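Local structure of putative cytoplasmic protein (Enterobacter cloacae, 4HFL) at residues D137-V142 against G163-T168; A109-S114 against A119-K124; P60-Y65 against C150-H155; S78-V83 against R90-V95. The protein is a type VI secretion amidase effector that probably cuts the peptide stems of cell-wall peptidoglycan in rival bacteria. One frame throughout, in Å; residues are numbered along the deposited sequence.

Interaction 1 (D137-V142 against G163-T168)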
loop_
_atom_site.group_PDB
_atom_site.type_symbol
_atom_site.label_atom_id
_atom_site.label_comp_id
_atom_site.label_asym_id
_atom_site.label_seq_id
_atom_site.Cartn_x
_atom_site.Cartn_y
_atom_site.Cartn_z
ATOM N N ASP A 137 3.981 -10.119 16.105
ATOM C CA ASP A 137 3.306 -8.836 15.998
ATOM C C ASP A 137 2.213 -8.856 14.946
ATOM O O ASP A 137 2.232 -9.684 14.020
ATOM C CB ASP A 137 4.298 -7.707 15.690
ATOM C CG ASP A 137 5.683 -7.952 16.272
ATOM O OD1 ASP A 137 5.850 -7.848 17.503
ATOM O OD2 ASP A 137 6.621 -8.219 15.491
ATOM N N ALA A 138 1.261 -7.936 15.110
ATOM C CA ALA A 138 0.274 -7.643 14.085
ATOM C C ALA A 138 0.998 -6.978 12.929
ATOM O O ALA A 138 1.964 -6.238 13.137
ATOM C CB ALA A 138 -0.789 -6.694 14.624
ATOM N N THR A 139 0.535 -7.220 11.711
ATOM C CA THR A 139 1.114 -6.529 10.555
ATOM C C THR A 139 0.106 -6.504 9.429
ATOM O O THR A 139 -1.061 -6.895 9.611
ATOM C CB THR A 139 2.441 -7.182 10.097
ATOM O OG1 THR A 139 2.904 -6.545 8.899
ATOM C CG2 THR A 139 2.246 -8.661 9.826
ATOM N N GLY A 140 0.545 -6.052 8.259
ATOM C CA GLY A 140 -0.372 -5.892 7.153
ATOM C C GLY A 140 0.325 -5.764 5.822
ATOM O O GLY A 140 1.561 -5.692 5.763
ATOM N N HIS A 141 -0.470 -5.746 4.756
ATOM C CA HIS A 141 0.053 -5.573 3.409
ATOM C C HIS A 141 -0.965 -4.802 2.579
ATOM O O HIS A 141 -2.153 -5.115 2.580
ATOM C CB HIS A 141 0.362 -6.921 2.749
ATOM C CG HIS A 141 0.841 -6.803 1.328
ATOM N ND1 HIS A 141 2.140 -6.472 0.997
ATOM C CD2 HIS A 141 0.186 -6.965 0.150
ATOM C CE1 HIS A 141 2.265 -6.438 -0.319
ATOM N NE2 HIS A 141 1.094 -6.736 -0.856
ATOM N N VAL A 142 -0.503 -3.776 1.884
ATOM C CA VAL A 142 -1.399 -2.966 1.078
ATOM C C VAL A 142 -1.016 -3.173 -0.381
ATOM O O VAL A 142 0.168 -3.134 -0.724
ATOM C CB VAL A 142 -1.260 -1.485 1.448
ATOM C CG1 VAL A 142 -2.174 -0.636 0.578
ATOM C CG2 VAL A 142 -1.565 -1.272 2.923
ATOM N N GLY A 163 4.319 -16.379 3.946
ATOM C CA GLY A 163 5.266 -16.978 4.861
ATOM C C GLY A 163 4.483 -17.613 5.998
ATOM O O GLY A 163 3.810 -18.630 5.804
ATOM N N SER A 164 4.543 -16.987 7.172
ATOM C CA SER A 164 3.805 -17.439 8.347
ATOM C C SER A 164 2.768 -16.408 8.821
ATOM O O SER A 164 2.415 -16.385 10.005
ATOM C CB SER A 164 4.782 -17.733 9.487
ATOM O OG SER A 164 5.954 -18.351 8.997
ATOM N N PHE A 165 2.280 -15.568 7.902
ATOM C CA PHE A 165 1.368 -14.465 8.258
ATOM C C PHE A 165 -0.117 -14.836 8.157
ATOM O O PHE A 165 -0.618 -15.130 7.071
ATOM C CB PHE A 165 1.674 -13.243 7.390
ATOM C CG PHE A 165 0.574 -12.184 7.367
ATOM C CD1 PHE A 165 0.557 -11.162 8.294
ATOM C CD2 PHE A 165 -0.401 -12.186 6.373
ATOM C CE1 PHE A 165 -0.437 -10.182 8.258
ATOM C CE2 PHE A 165 -1.397 -11.201 6.329
ATOM C CZ PHE A 165 -1.413 -10.204 7.270
ATOM N N ILE A 166 -0.815 -14.804 9.288
ATOM C CA ILE A 166 -2.219 -15.197 9.346
ATOM C C ILE A 166 -3.070 -13.958 9.175
ATOM O O ILE A 166 -3.039 -13.066 10.019
ATOM C CB ILE A 166 -2.593 -15.861 10.687
ATOM C CG1 ILE A 166 -1.605 -16.978 11.050
ATOM C CG2 ILE A 166 -4.022 -16.406 10.620
ATOM C CD1 ILE A 166 -1.714 -18.221 10.184
ATOM N N PRO A 167 -3.822 -13.891 8.065
ATOM C CA PRO A 167 -4.704 -12.760 7.760
ATOM C C PRO A 167 -6.039 -12.855 8.518
ATOM O O PRO A 167 -6.631 -13.934 8.613
ATOM C CB PRO A 167 -4.913 -12.893 6.246
ATOM C CG PRO A 167 -4.844 -14.373 6.010
ATOM C CD PRO A 167 -3.845 -14.917 7.003
ATOM N N THR A 168 -6.508 -11.734 9.057
ATOM C CA THR A 168 -7.743 -11.719 9.831
ATOM C C THR A 168 -8.763 -10.700 9.329
ATOM O O THR A 168 -9.921 -10.723 9.756
ATOM C CB THR A 168 -7.467 -11.481 11.329
ATOM O OG1 THR A 168 -6.754 -10.248 11.498
ATOM C CG2 THR A 168 -6.632 -12.627 11.902
#

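Interaction 2 (A109-S114 against A119-K124)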
loop_
_atom_site.group_PDB
_atom_site.type_symbol
_atom_site.label_atom_id
_atom_site.label_comp_id
_atom_site.label_asym_id
_atom_site.label_seq_id
_atom_site.Cartn_x
_atom_site.Cartn_y
_atom_site.Cartn_z
ATOM N N ALA A 109 -13.997 2.527 3.632
ATOM C CA ALA A 109 -13.879 1.382 2.723
ATOM C C ALA A 109 -15.226 0.863 2.260
ATOM O O ALA A 109 -16.212 0.872 3.014
ATOM C CB ALA A 109 -13.143 0.276 3.385
ATOM N N ASP A 110 -15.250 0.389 1.019
ATOM C CA ASP A 110 -16.430 -0.233 0.465
ATOM C C ASP A 110 -16.669 -1.584 1.107
ATOM O O ASP A 110 -17.812 -2.005 1.255
ATOM C CB ASP A 110 -16.220 -0.446 -1.026
ATOM C CG ASP A 110 -16.239 0.863 -1.793
ATOM O OD1 ASP A 110 -17.132 1.691 -1.502
ATOM O OD2 ASP A 110 -15.353 1.056 -2.643
ATOM N N ILE A 111 -15.585 -2.279 1.436
ATOM C CA ILE A 111 -15.718 -3.610 2.027
ATOM C C ILE A 111 -14.659 -3.788 3.092
ATOM O O ILE A 111 -13.497 -3.460 2.876
ATOM C CB ILE A 111 -15.520 -4.736 0.969
ATOM C CG1 ILE A 111 -16.603 -4.657 -0.120
ATOM C CG2 ILE A 111 -15.535 -6.134 1.630
ATOM C CD1 ILE A 111 -16.311 -5.514 -1.344
ATOM N N SER A 112 -15.059 -4.306 4.246
ATOM C CA SER A 112 -14.102 -4.739 5.265
ATOM C C SER A 112 -14.659 -6.021 5.880
ATOM O O SER A 112 -15.749 -6.005 6.450
ATOM C CB SER A 112 -13.939 -3.654 6.335
ATOM O OG SER A 112 -13.097 -4.095 7.383
ATOM N N VAL A 113 -13.926 -7.128 5.745
ATOM C CA VAL A 113 -14.415 -8.427 6.212
ATOM C C VAL A 113 -13.361 -9.180 7.010
ATOM O O VAL A 113 -12.161 -9.084 6.730
ATOM C CB VAL A 113 -14.875 -9.324 5.048
ATOM C CG1 VAL A 113 -16.166 -8.774 4.446
ATOM C CG2 VAL A 113 -13.757 -9.400 3.974
ATOM N N SER A 114 -13.818 -9.913 8.018
ATOM C CA SER A 114 -12.933 -10.781 8.766
ATOM C C SER A 114 -12.715 -12.049 7.942
ATOM O O SER A 114 -13.461 -12.310 6.984
ATOM C CB SER A 114 -13.538 -11.104 10.141
ATOM O OG SER A 114 -14.842 -11.637 10.007
ATOM N N ALA A 119 -13.292 -14.855 -2.968
ATOM C CA ALA A 119 -14.713 -14.860 -3.327
ATOM C C ALA A 119 -15.444 -13.575 -2.899
ATOM O O ALA A 119 -16.349 -13.101 -3.588
ATOM C CB ALA A 119 -15.389 -16.067 -2.724
ATOM N N GLN A 120 -15.040 -13.004 -1.770
ATOM C CA GLN A 120 -15.659 -11.774 -1.282
ATOM C C GLN A 120 -15.321 -10.552 -2.151
ATOM O O GLN A 120 -15.932 -9.493 -2.000
ATOM C CB GLN A 120 -15.248 -11.542 0.176
ATOM C CG GLN A 120 -15.357 -12.805 1.043
ATOM C CD GLN A 120 -15.019 -12.553 2.494
ATOM O OE1 GLN A 120 -13.999 -13.025 3.003
ATOM N NE2 GLN A 120 -15.882 -11.814 3.174
ATOM N N PHE A 121 -14.362 -10.701 -3.067
ATOM C CA PHE A 121 -13.940 -9.581 -3.922
ATOM C C PHE A 121 -14.044 -9.893 -5.412
ATOM O O PHE A 121 -13.402 -9.247 -6.233
ATOM C CB PHE A 121 -12.523 -9.134 -3.544
ATOM C CG PHE A 121 -12.378 -8.796 -2.082
ATOM C CD1 PHE A 121 -12.632 -7.505 -1.616
ATOM C CD2 PHE A 121 -12.031 -9.775 -1.165
ATOM C CE1 PHE A 121 -12.511 -7.211 -0.265
ATOM C CE2 PHE A 121 -11.903 -9.482 0.186
ATOM C CZ PHE A 121 -12.149 -8.198 0.636
ATOM N N ALA A 122 -14.861 -10.886 -5.752
ATOM C CA ALA A 122 -15.072 -11.263 -7.145
ATOM C C ALA A 122 -15.728 -10.107 -7.867
ATOM O O ALA A 122 -16.603 -9.445 -7.308
ATOM C CB ALA A 122 -15.945 -12.501 -7.235
ATOM N N GLY A 123 -15.289 -9.853 -9.098
ATOM C CA GLY A 123 -15.850 -8.778 -9.900
ATOM C C GLY A 123 -15.588 -7.380 -9.369
ATOM O O GLY A 123 -16.303 -6.437 -9.742
ATOM N N LYS A 124 -14.585 -7.241 -8.499
ATOM C CA LYS A 124 -14.197 -5.929 -7.974
ATOM C C LYS A 124 -12.763 -5.613 -8.405
ATOM O O LYS A 124 -11.990 -6.520 -8.709
ATOM C CB LYS A 124 -14.288 -5.909 -6.442
ATOM C CG LYS A 124 -15.591 -6.473 -5.854
ATOM C CD LYS A 124 -16.743 -5.494 -5.993
ATOM C CE LYS A 124 -18.058 -6.085 -5.470
ATOM N NZ LYS A 124 -17.967 -6.573 -4.079
#

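Interaction 3 (P60-Y65 against C150-H155)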
loop_
_atom_site.group_PDB
_atom_site.type_symbol
_atom_site.label_atom_id
_atom_site.label_comp_id
_atom_site.label_asym_id
_atom_site.label_seq_id
_atom_site.Cartn_x
_atom_site.Cartn_y
_atom_site.Cartn_z
ATOM N N PRO A 60 4.732 0.167 2.053
ATOM C CA PRO A 60 4.241 1.545 2.230
ATOM C C PRO A 60 4.935 2.555 1.320
ATOM O O PRO A 60 4.341 3.593 0.993
ATOM C CB PRO A 60 4.565 1.844 3.705
ATOM C CG PRO A 60 5.700 0.877 4.055
ATOM C CD PRO A 60 5.393 -0.351 3.273
ATOM N N ILE A 61 6.166 2.253 0.903
ATOM C CA ILE A 61 6.913 3.141 0.013
ATOM C C ILE A 61 6.345 3.059 -1.402
ATOM O O ILE A 61 6.137 4.085 -2.065
ATOM C CB ILE A 61 8.424 2.803 0.015
ATOM C CG1 ILE A 61 8.924 2.609 1.451
ATOM C CG2 ILE A 61 9.231 3.892 -0.700
ATOM C CD1 ILE A 61 10.367 2.106 1.558
ATOM N N ARG A 62 6.097 1.831 -1.856
ATOM C CA ARG A 62 5.415 1.580 -3.119
ATOM C C ARG A 62 4.099 2.334 -3.142
ATOM O O ARG A 62 3.825 3.113 -4.063
ATOM C CB ARG A 62 5.080 0.094 -3.257
ATOM C CG ARG A 62 6.244 -0.823 -3.600
ATOM C CD ARG A 62 5.701 -2.175 -4.063
ATOM N NE ARG A 62 6.725 -3.214 -4.036
ATOM C CZ ARG A 62 6.728 -4.243 -3.194
ATOM N NH1 ARG A 62 5.750 -4.378 -2.307
ATOM N NH2 ARG A 62 7.711 -5.136 -3.236
ATOM N N MET A 63 3.273 2.094 -2.126
ATOM C CA MET A 63 1.949 2.729 -2.096
ATOM C C MET A 63 2.013 4.258 -2.014
ATOM O O MET A 63 1.134 4.966 -2.537
ATOM C CB MET A 63 1.139 2.165 -0.937
ATOM C CG MET A 63 0.713 0.722 -1.152
ATOM S SD MET A 63 -0.181 0.373 -2.702
ATOM C CE MET A 63 -1.381 1.719 -2.765
ATOM N N SER A 64 3.055 4.763 -1.353
ATOM C CA SER A 64 3.303 6.207 -1.313
ATOM C C SER A 64 3.607 6.719 -2.706
ATOM O O SER A 64 3.132 7.796 -3.091
ATOM C CB SER A 64 4.472 6.528 -0.370
ATOM O OG SER A 64 4.145 6.188 0.972
ATOM N N TYR A 65 4.400 5.962 -3.470
ATOM C CA TYR A 65 4.713 6.362 -4.853
ATOM C C TYR A 65 3.428 6.387 -5.700
ATOM O O TYR A 65 3.158 7.358 -6.442
ATOM C CB TYR A 65 5.772 5.427 -5.466
ATOM C CG TYR A 65 5.990 5.615 -6.959
ATOM C CD1 TYR A 65 6.884 6.565 -7.435
ATOM C CD2 TYR A 65 5.312 4.834 -7.891
ATOM C CE1 TYR A 65 7.089 6.743 -8.789
ATOM C CE2 TYR A 65 5.506 5.015 -9.262
ATOM C CZ TYR A 65 6.398 5.968 -9.702
ATOM O OH TYR A 65 6.610 6.156 -11.061
ATOM N N CYS A 150 -3.492 -9.915 -7.305
ATOM C CA CYS A 150 -2.955 -8.697 -6.707
ATOM C C CYS A 150 -1.754 -8.219 -7.502
ATOM O O CYS A 150 -1.132 -9.012 -8.207
ATOM C CB CYS A 150 -2.554 -8.932 -5.257
ATOM S SG CYS A 150 -3.971 -9.188 -4.176
ATOM N N SER A 151 -1.437 -6.925 -7.409
ATOM C CA SER A 151 -0.321 -6.360 -8.170
ATOM C C SER A 151 1.024 -6.866 -7.669
ATOM O O SER A 151 2.027 -6.791 -8.382
ATOM C CB SER A 151 -0.358 -4.829 -8.163
ATOM O OG SER A 151 -0.611 -4.317 -6.869
ATOM N N ASP A 152 1.060 -7.374 -6.441
ATOM C CA ASP A 152 2.258 -8.082 -5.991
ATOM C C ASP A 152 1.932 -9.438 -5.358
ATOM O O ASP A 152 2.141 -10.477 -5.986
ATOM C CB ASP A 152 3.190 -7.206 -5.124
ATOM C CG ASP A 152 2.525 -6.665 -3.855
ATOM O OD1 ASP A 152 1.345 -6.970 -3.551
ATOM O OD2 ASP A 152 3.221 -5.935 -3.128
ATOM N N ASP A 153 1.426 -9.432 -4.132
ATOM C CA ASP A 153 0.974 -10.671 -3.510
ATOM C C ASP A 153 -0.316 -10.429 -2.737
ATOM O O ASP A 153 -0.446 -9.420 -2.036
ATOM C CB ASP A 153 2.046 -11.246 -2.575
ATOM C CG ASP A 153 3.292 -11.713 -3.317
ATOM O OD1 ASP A 153 4.285 -10.957 -3.343
ATOM O OD2 ASP A 153 3.287 -12.837 -3.867
ATOM N N CYS A 154 -1.271 -11.347 -2.873
ATOM C CA CYS A 154 -2.478 -11.316 -2.043
ATOM C C CYS A 154 -2.245 -12.068 -0.745
ATOM O O CYS A 154 -1.400 -12.968 -0.683
ATOM C CB CYS A 154 -3.656 -11.958 -2.770
ATOM S SG CYS A 154 -3.996 -11.210 -4.352
ATOM N N HIS A 155 -3.003 -11.699 0.286
ATOM C CA HIS A 155 -2.919 -12.370 1.576
ATOM C C HIS A 155 -4.298 -12.804 2.029
ATOM O O HIS A 155 -4.826 -12.327 3.044
ATOM C CB HIS A 155 -2.225 -11.464 2.599
ATOM C CG HIS A 155 -0.841 -11.076 2.186
ATOM N ND1 HIS A 155 0.269 -11.836 2.489
ATOM C CD2 HIS A 155 -0.390 -10.036 1.444
ATOM C CE1 HIS A 155 1.347 -11.271 1.971
ATOM N NE2 HIS A 155 0.973 -10.175 1.334
#

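Interaction 4 (S78-V83 against R90-V95)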
loop_
_atom_site.group_PDB
_atom_site.type_symbol
_atom_site.label_atom_id
_atom_site.label_comp_id
_atom_site.label_asym_id
_atom_site.label_seq_id
_atom_site.Cartn_x
_atom_site.Cartn_y
_atom_site.Cartn_z
ATOM N N SER A 78 2.074 14.793 11.596
ATOM C CA SER A 78 2.643 14.076 12.733
ATOM C C SER A 78 2.119 12.645 12.841
ATOM O O SER A 78 2.709 11.820 13.539
ATOM C CB SER A 78 2.394 14.842 14.041
ATOM O OG SER A 78 1.018 15.137 14.227
ATOM N N LYS A 79 1.019 12.349 12.152
ATOM C CA LYS A 79 0.430 11.011 12.208
ATOM C C LYS A 79 1.179 10.000 11.341
ATOM O O LYS A 79 1.054 8.787 11.548
ATOM C CB LYS A 79 -1.046 11.049 11.796
ATOM C CG LYS A 79 -1.938 11.823 12.755
ATOM C CD LYS A 79 -3.362 11.930 12.233
ATOM C CE LYS A 79 -3.779 13.390 12.104
ATOM N NZ LYS A 79 -5.245 13.556 11.886
ATOM N N TYR A 80 1.964 10.496 10.387
ATOM C CA TYR A 80 2.577 9.623 9.389
ATOM C C TYR A 80 4.079 9.859 9.273
ATOM O O TYR A 80 4.518 10.982 9.022
ATOM C CB TYR A 80 1.888 9.821 8.028
ATOM C CG TYR A 80 0.375 9.876 8.139
ATOM C CD1 TYR A 80 -0.358 8.743 8.461
ATOM C CD2 TYR A 80 -0.314 11.065 7.939
ATOM C CE1 TYR A 80 -1.736 8.791 8.580
ATOM C CE2 TYR A 80 -1.690 11.120 8.050
ATOM C CZ TYR A 80 -2.392 9.979 8.370
ATOM O OH TYR A 80 -3.761 10.024 8.481
ATOM N N ALA A 81 4.865 8.800 9.454
ATOM C CA ALA A 81 6.322 8.897 9.326
ATOM C C ALA A 81 6.701 8.961 7.855
ATOM O O ALA A 81 6.368 8.055 7.085
ATOM C CB ALA A 81 7.008 7.712 9.997
ATOM N N THR A 82 7.387 10.032 7.466
ATOM C CA THR A 82 7.718 10.248 6.063
ATOM C C THR A 82 9.163 10.694 5.894
ATOM O O THR A 82 9.697 11.415 6.739
ATOM C CB THR A 82 6.792 11.314 5.420
ATOM O OG1 THR A 82 6.965 12.568 6.090
ATOM C CG2 THR A 82 5.314 10.889 5.514
ATOM N N VAL A 83 9.799 10.245 4.815
ATOM C CA VAL A 83 11.026 10.900 4.354
ATOM C C VAL A 83 10.768 11.401 2.938
ATOM O O VAL A 83 9.618 11.406 2.486
ATOM C CB VAL A 83 12.268 9.979 4.379
ATOM C CG1 VAL A 83 12.601 9.539 5.823
ATOM C CG2 VAL A 83 12.073 8.780 3.456
ATOM N N ARG A 90 7.005 13.069 -0.519
ATOM C CA ARG A 90 7.060 12.348 0.751
ATOM C C ARG A 90 6.652 10.875 0.645
ATOM O O ARG A 90 5.693 10.518 -0.058
ATOM C CB ARG A 90 6.214 13.063 1.812
ATOM C CG ARG A 90 6.745 14.442 2.203
ATOM C CD ARG A 90 5.670 15.269 2.890
ATOM N NE ARG A 90 6.181 16.551 3.373
ATOM C CZ ARG A 90 6.187 17.677 2.659
ATOM N NH1 ARG A 90 5.711 17.682 1.418
ATOM N NH2 ARG A 90 6.673 18.798 3.183
ATOM N N TYR A 91 7.390 10.026 1.356
ATOM C CA TYR A 91 7.176 8.589 1.330
ATOM C C TYR A 91 7.055 8.035 2.745
ATOM O O TYR A 91 7.941 8.264 3.585
ATOM C CB TYR A 91 8.327 7.915 0.571
ATOM C CG TYR A 91 8.292 8.236 -0.909
ATOM C CD1 TYR A 91 7.584 7.437 -1.795
ATOM C CD2 TYR A 91 8.943 9.354 -1.416
ATOM C CE1 TYR A 91 7.540 7.741 -3.160
ATOM C CE2 TYR A 91 8.903 9.656 -2.768
ATOM C CZ TYR A 91 8.197 8.848 -3.630
ATOM O OH TYR A 91 8.163 9.150 -4.977
ATOM N N MET A 92 5.945 7.341 3.013
ATOM C CA MET A 92 5.769 6.637 4.285
ATOM C C MET A 92 6.545 5.332 4.210
ATOM O O MET A 92 6.702 4.772 3.124
ATOM C CB MET A 92 4.289 6.339 4.575
ATOM C CG MET A 92 3.353 7.547 4.570
ATOM S SD MET A 92 1.663 7.137 5.121
ATOM C CE MET A 92 0.869 8.701 4.696
ATOM N N PHE A 93 7.034 4.854 5.357
ATOM C CA PHE A 93 7.844 3.643 5.389
ATOM C C PHE A 93 7.339 2.650 6.458
ATOM O O PHE A 93 7.923 1.575 6.632
ATOM C CB PHE A 93 9.324 3.990 5.600
ATOM C CG PHE A 93 9.587 4.789 6.847
ATOM C CD1 PHE A 93 9.849 4.146 8.054
ATOM C CD2 PHE A 93 9.567 6.175 6.816
ATOM C CE1 PHE A 93 10.093 4.869 9.209
ATOM C CE2 PHE A 93 9.816 6.909 7.964
ATOM C CZ PHE A 93 10.073 6.250 9.170
ATOM N N ARG A 94 6.246 3.016 7.140
ATOM C CA ARG A 94 5.539 2.119 8.064
ATOM C C ARG A 94 4.158 1.744 7.522
ATOM O O ARG A 94 3.342 2.615 7.177
ATOM C CB ARG A 94 5.389 2.764 9.444
ATOM C CG ARG A 94 6.687 2.837 10.225
ATOM C CD ARG A 94 6.569 3.790 11.401
ATOM N NE ARG A 94 7.875 4.315 11.802
ATOM C CZ ARG A 94 8.066 5.190 12.786
ATOM N NH1 ARG A 94 7.033 5.638 13.484
ATOM N NH2 ARG A 94 9.290 5.615 13.075
ATOM N N VAL A 95 3.879 0.448 7.451
ATOM C CA VAL A 95 2.632 0.014 6.825
ATOM C C VAL A 95 1.386 0.445 7.616
ATOM O O VAL A 95 0.332 0.719 7.031
ATOM C CB VAL A 95 2.644 -1.501 6.498
ATOM C CG1 VAL A 95 2.432 -2.343 7.757
ATOM C CG2 VAL A 95 1.598 -1.820 5.448
HETATM O O HOH W 1 5.352 5.793 7.766
#

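Interaction 1 (D137-V142 against G163-T168)
Phe165 brings the CD1-CE1 bond of its ring to the methyl of Thr139, and nearly all of the contact between 137-142 and 163-168 is this pair. With CG anti to the backbone N (chi1 163°), the phenyl ring extends from the end of its loop toward the strand. Thr139 CG2 meets it at an oblique angle, 3.4 Å from Phe165 CD1 and almost as near to CE1. The threonine torsion explains which branch touches: OG1 is turned anti to its own N (chi1 175°), which leaves the methyl between N and the carbonyl carbon, on the side of the ring. Just beyond, Thr139 O lies in the ring plane at its edge, 3.6 Å from Phe165 CE1, where the aromatic hydrogens give it a weakly positive border. Away from this tight spot the contact soon thins out. Gly140 N is 4.2 Å from Phe165 CE1, no hydrogen bond links the segments, and Ile166 and Thr168 are on the solvent side, while Gly163 is poorly ordered. The CA atoms of Thr139 and Phe165 stay 8.3 Å apart because strand 126-133 runs between the two strands and bonds to both. Phe165 packs nearly at right angles on His155, which in turn packs edge-to-face with His141, the residue probably placed with Cys59 and Asp152 as in the Cys-His-Asp triad of papain-like clan CA enzymes.

Interaction 2 (A109-S114 against A119-K124)
In the four-stranded antiparallel sheet, 111-114 is an edge strand, and the loop that follows folds back so that Phe121 packs on Ile111 and Val113. The strand opens with a classic beta bulge, Asp110 and Ile111 both facing Phe172. From there Ile111 and Val113 project toward the loop, while Ser112 turns to the other face and bonds Asn169 and Thr171 on strand 166-174. Ile111 CG2, set anti to the backbone N, comes obliquely to the ring, 3.7 Å from Phe121 CE1; the two side chains run antiparallel past one another. Val113 CG2 follows at 3.9 Å from Phe121 CZ. A type II turn from Phe121 to Lys124, with Gly123 at positive phi, then closes on itself through Lys124 N to Phe121 O (3.2 Å). It returns the lysine chain, kinked at its second and fourth torsions, across Ile111 at about a right angle, with Lys124 NZ 3.4 Å from Ile111 CD1. At the other end Gln120 comes from the opposite direction to Val113. Its OE1 is held by Thr117 N, which fixes the amide so that Gln120 NE2 rests against the isopropyl group, 3.3 Å from each of Val113 CB, CG1 and CG2.

Interaction 3 (P60-Y65 against C150-H155)
The backbones of helix 59-69 and the loop 150-155 keep well apart, 10.6 Å between the CA atoms of Arg62 and Asp152, and the long Arg62 side chain and the short Asp152 carboxylate bridge the gap. Arg62 runs extended from CG to NE and brings NH1 to 3.1 Å from Asp152 OD2. The salt bridge is an electrostatic pairing, with OD2 off the plane of the guanidinium and not in line with an N-H; the guanidinium and carboxylate planes stand 86° apart. Arg62 NH2 bonds instead to Val33 O and NE, weakly, to Val31 O, and these two carbonyls hold the guanidinium's rotation. Asp152 CG sits between its own N and carbonyl carbon (chi1 59°), which turns the carboxylate toward the helix. Its other oxygen, OD1, accepts a hydrogen bond from His141 NE2 and is also bonded to Thr143 OG1. This is consistent with Asp152 being the residue that orients the histidine of a clan CA peptidase fold, with Cys59 at the start of the helix. In the helix, Pro60 O accepts Ser64 N at 2.9 Å and Ser64 OG at 2.6 Å, from opposite faces of its plane, and Ser64 OG also meets Met92 N. On the loop side a disulfide, Cys150 SG to Cys154 SG at 2.0 Å, closes the turn that carries Asp152 at its middle.

Interaction 4 (S78-V83 against R90-V95)
Met92 leaves the strand with CG anti to the carbonyl carbon (chi1 -56°) and an extended chain beyond, which lays the side chain next to that of Tyr80, both heading the same way. Its CE ends 3.7 Å from Tyr80 CB, and the sulfur makes an oblique Met-aromatic contact, SD 5.0 Å from the Tyr80 ring centroid. Phe93 takes the rarer torsion, CG between N and the carbonyl carbon (chi1 57°), which swings the ring toward 78-83 until Phe93 CZ lies 3.5 Å from Ala81 CB. That same methyl sits over the centre of one face of the Arg94 guanidinium, 3.8 Å above its plane. The backbones form a short beta hairpin. Val83 and Tyr91 are its hydrogen-bonded antiparallel pair, with Val83 N to Tyr91 O at 3.0 Å and Tyr91 N to Val83 O at 2.9 Å. Toward Ala81 a water joins the two segments, donating to Ala81 O at 2.6 Å and accepting from Arg94 N. Tyr91 sends its ring to helix 59-69, its OH bonded to Asp87, while Val83 packs on helix 44-52. Met92 and Tyr80 lean on Phe101 of helix 95-106, for which Arg94 is the N-cap.

Interactions 1 and 3 meet at the probable active site: His141 of interaction 1 puts NE2 2.7 Å from OD1 of Asp152 in interaction 3, and their centres are about 14 Å apart. Interaction 4 backs onto the same helix as interaction 3, Pro60 CG lying 3.4 Å from Phe93 C, and brushes interaction 1 where Val95 CG2 comes 4.1 Å from Val142 CG2. Interaction 2 stands apart from the site. Its centre is about 17 Å from that of interaction 3 and about 27 Å from that of interaction 4, on the opposite side of the chain's centre. It joins interaction 1 through the neighbouring strands 111-114 and 166-174, Thr168 O touching Ser114 CB at 3.7 Å.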